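Local coordinates for purine nucleoside phosphorylase (Thermus thermophilus, PDB 1ODI), which catalyses the reversible phosphorolysis of purine nucleosides, probably including methylthioadenosine, to give the free base and a pentose 1-phosphate, at residues 102-107 / 198-203. Sequence-based numbering, arbitrary orientation.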
loop_
_atom_site.group_PDB
_atom_site.type_symbol
_atom_site.label_atom_id
_atom_site.label_comp_id
_atom_site.label_asym_id
_atom_site.label_seq_id
_atom_site.Cartn_x
_atom_site.Cartn_y
_atom_site.Cartn_z
ATOM N N GLU A 102 0.241 12.547 -34.244
ATOM C CA GLU A 102 -1.078 11.943 -34.122
ATOM C C GLU A 102 -1.798 12.536 -32.922
ATOM O O GLU A 102 -1.164 12.938 -31.940
ATOM C CB GLU A 102 -0.973 10.431 -33.959
ATOM C CG GLU A 102 -0.634 9.693 -35.239
ATOM C CD GLU A 102 -0.764 8.183 -35.089
ATOM O OE1 GLU A 102 -1.870 7.706 -34.734
ATOM O OE2 GLU A 102 0.238 7.474 -35.329
ATOM N N LEU A 103 -3.121 12.595 -33.013
ATOM C CA LEU A 103 -3.947 13.145 -31.948
ATOM C C LEU A 103 -4.569 12.072 -31.059
ATOM O O LEU A 103 -4.948 11.001 -31.531
ATOM C CB LEU A 103 -5.063 13.993 -32.549
ATOM C CG LEU A 103 -4.670 15.154 -33.458
ATOM C CD1 LEU A 103 -5.940 15.853 -33.937
ATOM C CD2 LEU A 103 -3.764 16.117 -32.714
ATOM N N ILE A 104 -4.691 12.373 -29.770
ATOM C CA ILE A 104 -5.293 11.436 -28.829
ATOM C C ILE A 104 -6.428 12.092 -28.060
ATOM O O ILE A 104 -6.224 13.120 -27.417
ATOM C CB ILE A 104 -4.267 10.918 -27.797
ATOM C CG1 ILE A 104 -3.176 10.107 -28.502
ATOM C CG2 ILE A 104 -4.970 10.056 -26.762
ATOM C CD1 ILE A 104 -2.067 9.640 -27.594
ATOM N N VAL A 105 -7.630 11.527 -28.155
ATOM C CA VAL A 105 -8.763 12.048 -27.394
ATOM C C VAL A 105 -8.755 11.125 -26.191
ATOM O O VAL A 105 -9.021 9.930 -26.324
ATOM C CB VAL A 105 -10.106 11.913 -28.151
ATOM C CG1 VAL A 105 -11.239 12.433 -27.289
ATOM C CG2 VAL A 105 -10.062 12.719 -29.436
ATOM N N ALA A 106 -8.427 11.677 -25.026
ATOM C CA ALA A 106 -8.319 10.897 -23.792
ATOM C C ALA A 106 -9.632 10.408 -23.182
ATOM O O ALA A 106 -10.406 11.182 -22.623
ATOM C CB ALA A 106 -7.531 11.695 -22.759
ATOM N N GLN A 107 -9.860 9.105 -23.278
ATOM C CA GLN A 107 -11.069 8.487 -22.746
ATOM C C GLN A 107 -10.950 8.352 -21.223
ATOM O O GLN A 107 -11.951 8.226 -20.506
ATOM C CB GLN A 107 -11.260 7.113 -23.398
ATOM C CG GLN A 107 -12.395 6.265 -22.831
ATOM C CD GLN A 107 -12.400 4.860 -23.411
ATOM O OE1 GLN A 107 -11.347 4.316 -23.743
ATOM N NE2 GLN A 107 -13.578 4.261 -23.519
ATOM N N ALA A 198 -9.732 16.175 -22.446
ATOM C CA ALA A 198 -8.316 16.263 -22.767
ATOM C C ALA A 198 -8.013 15.751 -24.157
ATOM O O ALA A 198 -8.508 14.710 -24.563
ATOM C CB ALA A 198 -7.490 15.493 -21.737
ATOM N N ILE A 199 -7.214 16.505 -24.895
ATOM C CA ILE A 199 -6.815 16.099 -26.229
ATOM C C ILE A 199 -5.313 16.318 -26.307
ATOM O O ILE A 199 -4.785 17.348 -25.869
ATOM C CB ILE A 199 -7.570 16.896 -27.327
ATOM C CG1 ILE A 199 -7.147 16.390 -28.705
ATOM C CG2 ILE A 199 -7.332 18.388 -27.167
ATOM C CD1 ILE A 199 -7.947 16.993 -29.844
ATOM N N LEU A 200 -4.614 15.331 -26.849
ATOM C CA LEU A 200 -3.167 15.400 -26.914
ATOM C C LEU A 200 -2.572 15.185 -28.288
ATOM O O LEU A 200 -3.157 14.525 -29.150
ATOM C CB LEU A 200 -2.592 14.364 -25.954
ATOM C CG LEU A 200 -3.232 14.440 -24.572
ATOM C CD1 LEU A 200 -3.471 13.053 -24.033
ATOM C CD2 LEU A 200 -2.347 15.247 -23.656
ATOM N N ALA A 201 -1.390 15.751 -28.475
ATOM C CA ALA A 201 -0.649 15.613 -29.716
ATOM C C ALA A 201 0.649 14.906 -29.340
ATOM O O ALA A 201 1.446 15.429 -28.566
ATOM C CB ALA A 201 -0.349 16.981 -30.305
ATOM N N VAL A 202 0.846 13.704 -29.862
ATOM C CA VAL A 202 2.058 12.958 -29.567
ATOM C C VAL A 202 3.245 13.775 -30.060
ATOM O O VAL A 202 3.307 14.139 -31.239
ATOM C CB VAL A 202 2.052 11.597 -30.279
ATOM C CG1 VAL A 202 3.298 10.819 -29.910
ATOM C CG2 VAL A 202 0.795 10.821 -29.904
ATOM N N SER A 203 4.181 14.075 -29.162
ATOM C CA SER A 203 5.356 14.862 -29.538
ATOM C C SER A 203 6.635 14.033 -29.534
ATOM O O SER A 203 7.692 14.494 -29.973
ATOM C CB SER A 203 5.512 16.059 -28.598
ATOM O OG SER A 203 5.559 15.636 -27.252
HETATM O O HOH W 1 -11.161 13.868 -23.485
#
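I104 and L200 form the central antiparallel hydrogen-bonded pair between strand 103-106 and segment 198-203 of strand 195-205, exchanging two backbone bonds: I104 N to L200 O at 2.7 Å and L200 N to I104 O at 2.8 Å. The second lies in the plane of the I104 carbonyl, whereas I104 N is tilted 19° from the plane of the L200 carbonyl. V202 N to E102 O and A106 N to A198 O continue the pairing at the two ends. Beyond A106, water 1 donates to A106 O and accepts from A198 N, bridging the two strands just before the chain turns its corner at Q107.

The side chain of I104 runs along the face shared with L200 and V202. I104 CB sits 4.3 Å from L200 CB. With CG1 beside the backbone N (chi1 -64°) and the chain extended beyond it, both I104 CG1 and CD1 face V202 CG2, CD1 being the nearer at 3.9 Å, and the two side chains cross at a slant. I104 CG2, the other branch, stands anti to the backbone N and meets L200 CD1 at 4.3 Å. L98 covers I104 and V202 from a loop. Further along this face, the methyl groups of A106 and A198 touch, CB to CB, at 3.9 Å.

L103, V105, I199 and A201 occupy the other face, where L103 CD2 approaches A201 CB at 4.3 Å. M224 of helix 214-234 packs on both L103 and I199, while F134 and L137 of helix 131-143 close over V105. S203, at the far end of the segment, touches bound adenosine. Helices packed against a mixed central sheet, with the nucleoside near a strand end, are characteristic of the phosphorylase superfamily's alpha/beta fold.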